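Local coordinates for protein ATP:cob(I)alamin adenosyltransferase, putative (Burkholderia thailandensis, PDB 2ZHZ) that probably transfers the adenosyl group of ATP to reduced cobalamin, giving adenosylcobalamin and triphosphate, and works as a homotrimer of helix bundles, at residues 35-39 and 72-77; 65-69 and 151-155; 48-52 and 116-121; 41-46 and 123-128. One frame throughout, in Å; residues are numbered along the deposited sequence.

Contact 1 of 4, residues 35-39 and 72-77; sequences AIGDV and LGGELC
I36 and L76 carry the apolar part of this contact, their side chains sliding past each other in opposite directions, with CG1 of I36 3.6 Å from CB of L76. The first torsion of I36 (chi1 -71°) sets CG1 beside its own backbone N, which, with chi2 extended, brings CG1 to L76 and CD1 to C77. On the next turn V39 presents one methyl to two leucines: its CG2 lies 4.0 Å from CD2 of L72 and equally far from CD1 of L76. The same CD1 of L76 also reaches CB of A35, at 4.1 Å.

The two segments belong to neighbouring, antiparallel helices of the bundle, 31-50 and 56-77, which follow each other in the chain; the short axes here run 9.3 Å apart at 170°. They come nearest where I36 faces G73, CA to CA 5.4 Å. CG1 of V39 lies near the backbone N of G73, and CG1 of I36 near its carbonyl O.

Sulfur takes over at the end of helix 56-77, where SG of C77 sits 3.6 Å from CD1 of I36. The two carboxylates, of D38 and E75, point elsewhere. D38 turns from the partner helix to R130 and S134 on helix 116-141, while E75 accepts from the backbone N of A83 and I84 and from N145. G37, one residue past I36, lines the ATP pocket, and the side chain of I36 itself is about 4 Å from bound ATP.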
# COMPACT_ATOMS: atom_id res chain seq x y z
N ALA B 35 -11.14 3.89 -6.39
CA ALA B 35 -10.13 4.49 -7.26
C ALA B 35 -9.57 5.75 -6.61
O ALA B 35 -8.36 5.97 -6.60
CB ALA B 35 -10.73 4.80 -8.63
N ILE B 36 -10.45 6.59 -6.07
CA ILE B 36 -10.00 7.81 -5.40
C ILE B 36 -9.04 7.42 -4.28
O ILE B 36 -8.01 8.07 -4.07
CB ILE B 36 -11.18 8.59 -4.79
CG1 ILE B 36 -12.03 9.21 -5.89
CG2 ILE B 36 -10.66 9.66 -3.83
CD1 ILE B 36 -13.40 9.68 -5.42
N GLY B 37 -9.38 6.35 -3.57
CA GLY B 37 -8.55 5.90 -2.47
C GLY B 37 -7.16 5.44 -2.88
O GLY B 37 -6.16 5.81 -2.25
N ASP B 38 -7.09 4.64 -3.94
CA ASP B 38 -5.80 4.15 -4.42
C ASP B 38 -4.92 5.29 -4.92
O ASP B 38 -3.71 5.25 -4.77
CB ASP B 38 -5.99 3.12 -5.53
CG ASP B 38 -6.48 1.78 -5.02
OD1 ASP B 38 -6.28 1.48 -3.82
OD2 ASP B 38 -7.05 1.01 -5.83
N VAL B 39 -5.54 6.31 -5.52
CA VAL B 39 -4.78 7.46 -6.00
C VAL B 39 -4.19 8.20 -4.80
O VAL B 39 -3.04 8.64 -4.82
CB VAL B 39 -5.67 8.41 -6.83
CG1 VAL B 39 -4.93 9.72 -7.13
CG2 VAL B 39 -6.06 7.73 -8.13
N LEU B 72 -6.07 14.68 -10.18
CA LEU B 72 -6.62 13.46 -10.76
C LEU B 72 -7.70 12.93 -9.81
O LEU B 72 -8.78 12.52 -10.24
CB LEU B 72 -5.52 12.42 -10.97
CG LEU B 72 -5.83 11.24 -11.89
CD1 LEU B 72 -4.53 10.61 -12.38
CD2 LEU B 72 -6.67 10.21 -11.16
N GLY B 73 -7.40 12.96 -8.51
CA GLY B 73 -8.35 12.50 -7.52
C GLY B 73 -9.57 13.41 -7.52
O GLY B 73 -10.71 12.95 -7.38
N GLY B 74 -9.33 14.70 -7.68
CA GLY B 74 -10.41 15.67 -7.72
C GLY B 74 -11.32 15.40 -8.90
O GLY B 74 -12.54 15.56 -8.82
N GLU B 75 -10.72 14.98 -10.02
CA GLU B 75 -11.49 14.67 -11.21
C GLU B 75 -12.36 13.44 -10.97
O GLU B 75 -13.49 13.35 -11.46
CB GLU B 75 -10.57 14.42 -12.41
CG GLU B 75 -11.33 14.12 -13.70
CD GLU B 75 -10.43 14.00 -14.91
OE1 GLU B 75 -9.40 14.71 -14.96
OE2 GLU B 75 -10.75 13.21 -15.82
N LEU B 76 -11.83 12.49 -10.21
CA LEU B 76 -12.58 11.28 -9.90
C LEU B 76 -13.70 11.59 -8.91
O LEU B 76 -14.70 10.88 -8.85
CB LEU B 76 -11.66 10.21 -9.32
CG LEU B 76 -10.56 9.69 -10.25
CD1 LEU B 76 -9.68 8.69 -9.51
CD2 LEU B 76 -11.19 9.05 -11.48
N CYS B 77 -13.52 12.66 -8.13
CA CYS B 77 -14.50 13.09 -7.13
C CYS B 77 -15.67 13.85 -7.73
O CYS B 77 -16.78 13.85 -7.18
CB CYS B 77 -13.83 13.98 -6.08
SG CYS B 77 -12.69 13.15 -4.97

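Contact 2 of 4, residues 65-69 and 151-155; sequences IQHDL and YVNRL. With ATP (adenosine-5'-triphosphate), chain H.
Y151 spans the gap between the two helices and gives its hydroxyl to D68, OH to OD2 at 2.7 Å. With CG anti to the backbone N (chi1 -177°), the ring stands out from helix 147-169 toward helix 56-77. OD2 lies at the ring's edge, near its plane, while the carboxylate as a group is turned 85° from the ring. The hydroxyl uses the anti lone pair of OD2, the one directed away from OD1, and OD1 forms a salt bridge with R91 of helix 86-101.

Around this bond the packing is close although the backbones are not: the axes are 12.4 Å apart, and long side chains fill the interval. CD2 of L69 approaches CE2 of the ring obliquely at 3.9 Å, and also meets CD2 of L155 tip to tip at 4.1 Å. I65 closes the other end, with its CD1 3.8 Å from CD1 of L155 and its CG2 3.8 Å from the hydroxyl O of Y151.

The outer faces are quite different. H67, on the far side of helix 56-77, is exposed, and Q66 beside it turns to N43 and to P112 of the second subunit. On the far side of helix 147-169, N153 lines an ATP pocket shared with the third subunit, whose R11, G13, T18, G19 and K28 bind the nucleotide, and R154 forms a salt bridge with D14 of that subunit.

Buried and held by both a phenol and an arginine, D68 is probably an anion, and its grip on the hydroxyl would fix the ring between the helices while the opposite face of helix 147-169 meets the triphosphate.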
# COMPACT_ATOMS: atom_id res chain seq x y z
N ILE B 65 4.23 15.98 -9.35
CA ILE B 65 3.35 14.84 -9.55
C ILE B 65 2.30 14.75 -8.45
O ILE B 65 1.16 14.36 -8.71
CB ILE B 65 4.17 13.53 -9.65
CG1 ILE B 65 4.93 13.52 -10.98
CG2 ILE B 65 3.26 12.30 -9.53
CD1 ILE B 65 6.00 12.45 -11.10
N GLN B 66 2.67 15.11 -7.22
CA GLN B 66 1.71 15.07 -6.12
C GLN B 66 0.54 16.00 -6.42
O GLN B 66 -0.61 15.71 -6.09
CB GLN B 66 2.36 15.49 -4.80
CG GLN B 66 3.31 14.46 -4.20
CD GLN B 66 3.48 14.63 -2.71
OE1 GLN B 66 4.01 15.64 -2.24
NE2 GLN B 66 3.02 13.64 -1.94
N HIS B 67 0.85 17.14 -7.04
CA HIS B 67 -0.17 18.11 -7.41
C HIS B 67 -1.06 17.52 -8.49
O HIS B 67 -2.28 17.68 -8.46
CB HIS B 67 0.49 19.40 -7.90
CG HIS B 67 1.26 20.13 -6.84
ND1 HIS B 67 0.64 20.85 -5.84
CD2 HIS B 67 2.58 20.22 -6.60
CE1 HIS B 67 1.56 21.36 -5.04
NE2 HIS B 67 2.75 20.99 -5.48
N ASP B 68 -0.44 16.83 -9.45
CA ASP B 68 -1.18 16.18 -10.53
C ASP B 68 -2.14 15.15 -9.95
O ASP B 68 -3.30 15.05 -10.37
CB ASP B 68 -0.25 15.44 -11.49
CG ASP B 68 0.63 16.35 -12.32
OD1 ASP B 68 0.43 17.59 -12.31
OD2 ASP B 68 1.53 15.82 -13.00
N LEU B 69 -1.64 14.36 -9.01
CA LEU B 69 -2.43 13.31 -8.39
C LEU B 69 -3.58 13.89 -7.57
O LEU B 69 -4.64 13.28 -7.46
CB LEU B 69 -1.53 12.42 -7.52
CG LEU B 69 -0.54 11.58 -8.33
CD1 LEU B 69 0.28 10.71 -7.38
CD2 LEU B 69 -1.30 10.71 -9.33
N TYR B 151 -2.64 8.72 -17.67
CA TYR B 151 -1.70 9.38 -16.78
C TYR B 151 -0.98 8.39 -15.86
O TYR B 151 0.25 8.39 -15.79
CB TYR B 151 -2.41 10.44 -15.92
CG TYR B 151 -1.47 11.20 -15.03
CD1 TYR B 151 -0.91 12.42 -15.44
CD2 TYR B 151 -1.09 10.69 -13.78
CE1 TYR B 151 0.00 13.10 -14.63
CE2 TYR B 151 -0.18 11.36 -12.98
CZ TYR B 151 0.36 12.56 -13.41
OH TYR B 151 1.29 13.20 -12.62
N VAL B 152 -1.73 7.56 -15.15
CA VAL B 152 -1.10 6.59 -14.25
C VAL B 152 -0.33 5.53 -15.02
O VAL B 152 0.61 4.93 -14.49
CB VAL B 152 -2.14 5.93 -13.31
CG1 VAL B 152 -2.65 6.95 -12.31
CG2 VAL B 152 -3.29 5.34 -14.11
N ASN B 153 -0.72 5.29 -16.27
CA ASN B 153 -0.02 4.31 -17.11
C ASN B 153 1.42 4.81 -17.27
O ASN B 153 2.38 4.06 -17.10
CB ASN B 153 -0.70 4.21 -18.48
CG ASN B 153 -0.21 3.02 -19.28
OD1 ASN B 153 -0.34 2.97 -20.51
ND2 ASN B 153 0.35 2.05 -18.60
N ARG B 154 1.55 6.09 -17.59
CA ARG B 154 2.86 6.71 -17.78
C ARG B 154 3.61 6.87 -16.46
O ARG B 154 4.82 6.70 -16.41
CB ARG B 154 2.69 8.07 -18.46
CG ARG B 154 2.30 7.95 -19.91
CD ARG B 154 1.88 9.28 -20.53
NE ARG B 154 1.60 9.10 -21.95
CZ ARG B 154 0.65 8.30 -22.42
NH1 ARG B 154 -0.13 7.63 -21.59
NH2 ARG B 154 0.50 8.15 -23.73
N LEU B 155 2.89 7.20 -15.39
CA LEU B 155 3.52 7.40 -14.10
C LEU B 155 4.24 6.16 -13.56
O LEU B 155 5.33 6.28 -13.00
CB LEU B 155 2.51 7.90 -13.07
CG LEU B 155 3.08 8.19 -11.67
CD1 LEU B 155 4.25 9.16 -11.78
CD2 LEU B 155 1.99 8.77 -10.79
PG ATP H . 2.34 0.29 -21.79
O1G ATP H . 1.05 1.02 -22.04
O2G ATP H . 3.33 0.46 -22.90
O3G ATP H . 2.95 0.69 -20.48
PB ATP H . 1.05 -2.02 -20.65
O1B ATP H . 0.48 -1.00 -19.71
O2B ATP H . 0.09 -2.92 -21.38
O3B ATP H . 2.03 -1.30 -21.73
PA ATP H . 3.36 -2.49 -18.92
O1A ATP H . 2.95 -1.35 -18.06
O2A ATP H . 4.59 -2.37 -19.79
O3A ATP H . 2.10 -2.98 -19.86
O5' ATP H . 3.53 -3.76 -17.95
C5' ATP H . 4.20 -4.94 -18.39
C4' ATP H . 3.44 -6.18 -17.94
O4' ATP H . 2.80 -6.01 -16.65
C3' ATP H . 2.37 -6.61 -18.94
O3' ATP H . 2.74 -7.84 -19.56
C2' ATP H . 1.08 -6.68 -18.14
O2' ATP H . 0.55 -8.02 -18.20
C1' ATP H . 1.40 -6.28 -16.71
N9 ATP H . 0.65 -5.05 -16.28
C8 ATP H . 0.36 -3.96 -17.04
N7 ATP H . -0.32 -3.02 -16.34
C5 ATP H . -0.48 -3.50 -15.09
C6 ATP H . -1.10 -3.01 -13.82
N6 ATP H . -1.70 -1.80 -13.77
N1 ATP H . -1.05 -3.83 -12.72
C2 ATP H . -0.44 -5.07 -12.75
N3 ATP H . 0.15 -5.56 -13.88
C4 ATP H . 0.16 -4.84 -15.05

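Contact 3 of 4, residues 48-52 and 116-121; sequences VLLAE and RGAALA
L49 lies along the start of helix 116-141 and splits its two methyls between successive turns. CD1 comes down on the carbonyl O of G117 at 3.4 Å, and CD2 reaches CA of A121 at 4.0 Å. Beside it L120 points back toward the 48-52 segment: its CD1 meets CG of E52 at 3.6 Å, the two side chains crossing at about a right angle, and the same methyl touches CG1 of V48.

The place is near the C-terminal end of helix 31-50, where the chain leaves the helix ahead of E52 while its antiparallel partner in the helix bundle is just beginning. The two backbones come nearest at L49 and L120, with CA atoms 5.9 Å apart. Behind them L62 of helix 56-77 and L166 of helix 147-169 pack on L49, and A163 on A121.

E52 is bent at chi2 (-73°), which folds its carboxylate over toward R116. OE1 lies against the arginine's aliphatic CD at 3.5 Å rather than against its guanidinium. A water joins the charged ends instead, donating to OE1 of E52 at 2.6 Å and accepting from NH1 of R116 at 2.7 Å. Farther out, OE2 of E52 pairs with another chain, in a salt bridge to R116 of the second subunit, and NH2 of R116 donates to the backbone O of A51 of the third subunit.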
# COMPACT_ATOMS: atom_id res chain seq x y z
N VAL B 48 6.26 9.74 1.11
CA VAL B 48 7.27 9.05 1.91
C VAL B 48 8.61 9.10 1.17
O VAL B 48 9.66 9.29 1.79
CB VAL B 48 6.87 7.58 2.15
CG1 VAL B 48 8.02 6.81 2.79
CG2 VAL B 48 5.65 7.53 3.06
N LEU B 49 8.56 8.92 -0.14
CA LEU B 49 9.76 8.98 -0.96
C LEU B 49 10.36 10.39 -0.92
O LEU B 49 11.58 10.57 -0.85
CB LEU B 49 9.44 8.60 -2.41
CG LEU B 49 10.56 8.78 -3.44
CD1 LEU B 49 11.82 8.05 -2.98
CD2 LEU B 49 10.08 8.26 -4.79
N LEU B 50 9.49 11.40 -0.94
CA LEU B 50 9.94 12.79 -0.89
C LEU B 50 10.61 13.14 0.43
O LEU B 50 11.30 14.16 0.54
CB LEU B 50 8.77 13.74 -1.16
CG LEU B 50 8.39 13.90 -2.64
CD1 LEU B 50 7.04 14.56 -2.76
CD2 LEU B 50 9.46 14.74 -3.35
N ALA B 51 10.42 12.30 1.45
CA ALA B 51 11.02 12.54 2.76
C ALA B 51 12.46 12.02 2.81
O ALA B 51 13.15 12.18 3.82
CB ALA B 51 10.18 11.87 3.84
N GLU B 52 12.90 11.40 1.72
CA GLU B 52 14.25 10.86 1.61
C GLU B 52 15.14 11.87 0.88
O GLU B 52 14.64 12.81 0.26
CB GLU B 52 14.25 9.57 0.79
CG GLU B 52 13.51 8.40 1.43
CD GLU B 52 14.27 7.80 2.59
OE1 GLU B 52 15.47 7.47 2.41
OE2 GLU B 52 13.69 7.66 3.68
N ARG B 116 17.64 2.84 -0.62
CA ARG B 116 16.33 3.02 0.01
C ARG B 116 15.37 3.85 -0.84
O ARG B 116 14.18 3.54 -0.93
CB ARG B 116 16.48 3.66 1.40
CG ARG B 116 15.16 3.80 2.16
CD ARG B 116 15.44 4.14 3.62
NE ARG B 116 16.20 3.07 4.27
CZ ARG B 116 17.07 3.25 5.26
NH1 ARG B 116 17.31 4.47 5.71
NH2 ARG B 116 17.70 2.21 5.79
N GLY B 117 15.89 4.91 -1.45
CA GLY B 117 15.04 5.75 -2.28
C GLY B 117 14.51 5.02 -3.51
O GLY B 117 13.34 5.14 -3.86
N ALA B 118 15.38 4.26 -4.16
CA ALA B 118 14.98 3.50 -5.34
C ALA B 118 13.97 2.43 -4.96
O ALA B 118 13.04 2.14 -5.73
CB ALA B 118 16.20 2.85 -5.99
N ALA B 119 14.16 1.83 -3.79
CA ALA B 119 13.24 0.79 -3.31
C ALA B 119 11.86 1.40 -3.08
O ALA B 119 10.84 0.81 -3.43
CB ALA B 119 13.77 0.17 -2.03
N LEU B 120 11.84 2.58 -2.47
CA LEU B 120 10.57 3.25 -2.21
C LEU B 120 9.90 3.63 -3.52
O LEU B 120 8.68 3.55 -3.65
CB LEU B 120 10.80 4.49 -1.34
CG LEU B 120 11.15 4.19 0.13
CD1 LEU B 120 11.56 5.48 0.85
CD2 LEU B 120 9.95 3.55 0.82
N ALA B 121 10.70 4.04 -4.50
CA ALA B 121 10.16 4.41 -5.81
C ALA B 121 9.46 3.21 -6.43
O ALA B 121 8.44 3.36 -7.11
CB ALA B 121 11.29 4.91 -6.72
O HOH W 1 17.28 6.67 4.16

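Contact 4 of 4, residues 41-46 and 123-128; sequences ELNSQI and VCRTVC
L42 leans across to helix 116-141 with its forked end astride C128: CD2 lies 3.7 Å from CB of that cysteine, and CD1 sits over the carbonyl O of C124 at 3.3 Å. Its chi1 of 166° puts CG anti to the backbone N, which brings both methyls to C124 and C128. V127 answers in the reverse direction and packs on the backbone of L42, its CG1 resting on CA of L42 at 3.7 Å.

The bend of Q45 at chi2 (-67°) sets its amide group over CG1 of V123, with CD 3.9 Å from that methyl, while its CG passes CG2 of V127 at about a right angle. SG of C124 lies against the backbone of the facing helix, 3.5 Å from O of Q45, and also touches CG1 of I46 at 3.9 Å.

The axes, 9.0 Å apart and 172° from parallel, make this a close antiparallel helix pair. L69 of helix 56-77 and L155 of helix 147-169 both reach L42, so that four of the bundle's five long helices meet round it. On the other flank E41 bridges R130 of its own chain and R130 of the second subunit, and R125 pairs with D40 of the third, placing helices 31-50 and 116-141 at the trimer interface.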
# COMPACT_ATOMS: atom_id res chain seq x y z
N GLU B 41 -3.59 6.86 -1.84
CA GLU B 41 -2.56 6.00 -1.25
C GLU B 41 -1.25 6.16 -2.03
O GLU B 41 -0.17 6.21 -1.45
CB GLU B 41 -3.01 4.54 -1.25
CG GLU B 41 -2.13 3.64 -0.37
CD GLU B 41 -2.61 2.20 -0.33
OE1 GLU B 41 -3.82 1.96 -0.54
OE2 GLU B 41 -1.78 1.30 -0.07
N LEU B 42 -1.36 6.23 -3.35
CA LEU B 42 -0.18 6.41 -4.19
C LEU B 42 0.47 7.75 -3.87
O LEU B 42 1.69 7.83 -3.70
CB LEU B 42 -0.56 6.41 -5.67
CG LEU B 42 0.53 6.92 -6.63
CD1 LEU B 42 1.77 6.03 -6.55
CD2 LEU B 42 -0.02 6.94 -8.06
N ASN B 43 -0.33 8.80 -3.78
CA ASN B 43 0.20 10.12 -3.48
C ASN B 43 0.92 10.12 -2.13
O ASN B 43 1.94 10.79 -1.96
CB ASN B 43 -0.91 11.17 -3.51
CG ASN B 43 -0.40 12.56 -3.83
OD1 ASN B 43 0.74 12.72 -4.29
ND2 ASN B 43 -1.23 13.57 -3.62
N SER B 44 0.39 9.35 -1.19
CA SER B 44 1.00 9.27 0.14
C SER B 44 2.34 8.55 0.11
O SER B 44 3.27 8.95 0.81
CB SER B 44 0.04 8.58 1.11
OG SER B 44 -1.12 9.39 1.31
N GLN B 45 2.44 7.49 -0.68
CA GLN B 45 3.70 6.76 -0.78
C GLN B 45 4.75 7.68 -1.41
O GLN B 45 5.93 7.64 -1.05
CB GLN B 45 3.54 5.49 -1.61
CG GLN B 45 2.89 4.33 -0.86
CD GLN B 45 3.77 3.78 0.26
OE1 GLN B 45 4.93 4.17 0.40
NE2 GLN B 45 3.22 2.87 1.06
N ILE B 46 4.33 8.52 -2.36
CA ILE B 46 5.26 9.45 -2.99
C ILE B 46 5.73 10.45 -1.93
O ILE B 46 6.87 10.92 -1.97
CB ILE B 46 4.59 10.18 -4.18
CG1 ILE B 46 4.44 9.20 -5.34
CG2 ILE B 46 5.44 11.39 -4.61
CD1 ILE B 46 3.67 9.75 -6.53
N VAL B 123 7.99 0.83 -4.75
CA VAL B 123 6.74 0.62 -4.02
C VAL B 123 5.73 1.59 -4.63
O VAL B 123 4.58 1.22 -4.89
CB VAL B 123 6.90 0.90 -2.51
CG1 VAL B 123 5.52 1.05 -1.85
CG2 VAL B 123 7.67 -0.25 -1.84
N CYS B 124 6.15 2.83 -4.88
CA CYS B 124 5.27 3.82 -5.49
C CYS B 124 4.78 3.30 -6.84
O CYS B 124 3.61 3.42 -7.18
CB CYS B 124 5.99 5.16 -5.68
SG CYS B 124 6.35 6.04 -4.14
N ARG B 125 5.71 2.72 -7.60
CA ARG B 125 5.39 2.16 -8.91
C ARG B 125 4.28 1.12 -8.82
O ARG B 125 3.31 1.17 -9.58
CB ARG B 125 6.65 1.54 -9.53
CG ARG B 125 6.44 0.79 -10.85
CD ARG B 125 7.74 0.13 -11.30
NE ARG B 125 8.21 -0.85 -10.32
CZ ARG B 125 7.71 -2.08 -10.20
NH1 ARG B 125 6.73 -2.48 -11.00
NH2 ARG B 125 8.18 -2.90 -9.27
N THR B 126 4.41 0.17 -7.89
CA THR B 126 3.40 -0.87 -7.75
C THR B 126 2.07 -0.34 -7.21
O THR B 126 1.01 -0.84 -7.60
CB THR B 126 3.89 -2.03 -6.85
OG1 THR B 126 4.19 -1.53 -5.54
CG2 THR B 126 5.13 -2.66 -7.45
N VAL B 127 2.10 0.65 -6.33
CA VAL B 127 0.85 1.19 -5.82
C VAL B 127 0.20 1.99 -6.96
O VAL B 127 -1.03 2.03 -7.08
CB VAL B 127 1.07 2.10 -4.60
CG1 VAL B 127 -0.26 2.73 -4.16
CG2 VAL B 127 1.67 1.28 -3.44
N CYS B 128 1.03 2.59 -7.81
CA CYS B 128 0.50 3.36 -8.94
C CYS B 128 -0.22 2.41 -9.89
O CYS B 128 -1.30 2.73 -10.40
CB CYS B 128 1.64 4.06 -9.69
SG CYS B 128 1.09 5.00 -11.14

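Overall arrangement
Four long helices, 31-50, 56-77, 116-141 and 147-169, supply all eight segments. Contacts 1, 4 and 3 follow one another along helix 31-50; contact 1 pairs it with helix 56-77, contacts 4 and 3 with helix 116-141. Contact 2 joins helices 56-77 and 147-169, its centre about 10 and 11 Å from those of contacts 4 and 1; its segments alternate along the chain with those of each other contact, whereas contact 3 lies within the span of contact 4. Contacts 1 and 3 have centres about 22 Å apart. L72 on Y151 and L69 on I46 join contact 2 to contacts 1 and 4. Contacts 1 and 2 each hold an ATP-pocket residue, so the core links two nucleotide sites.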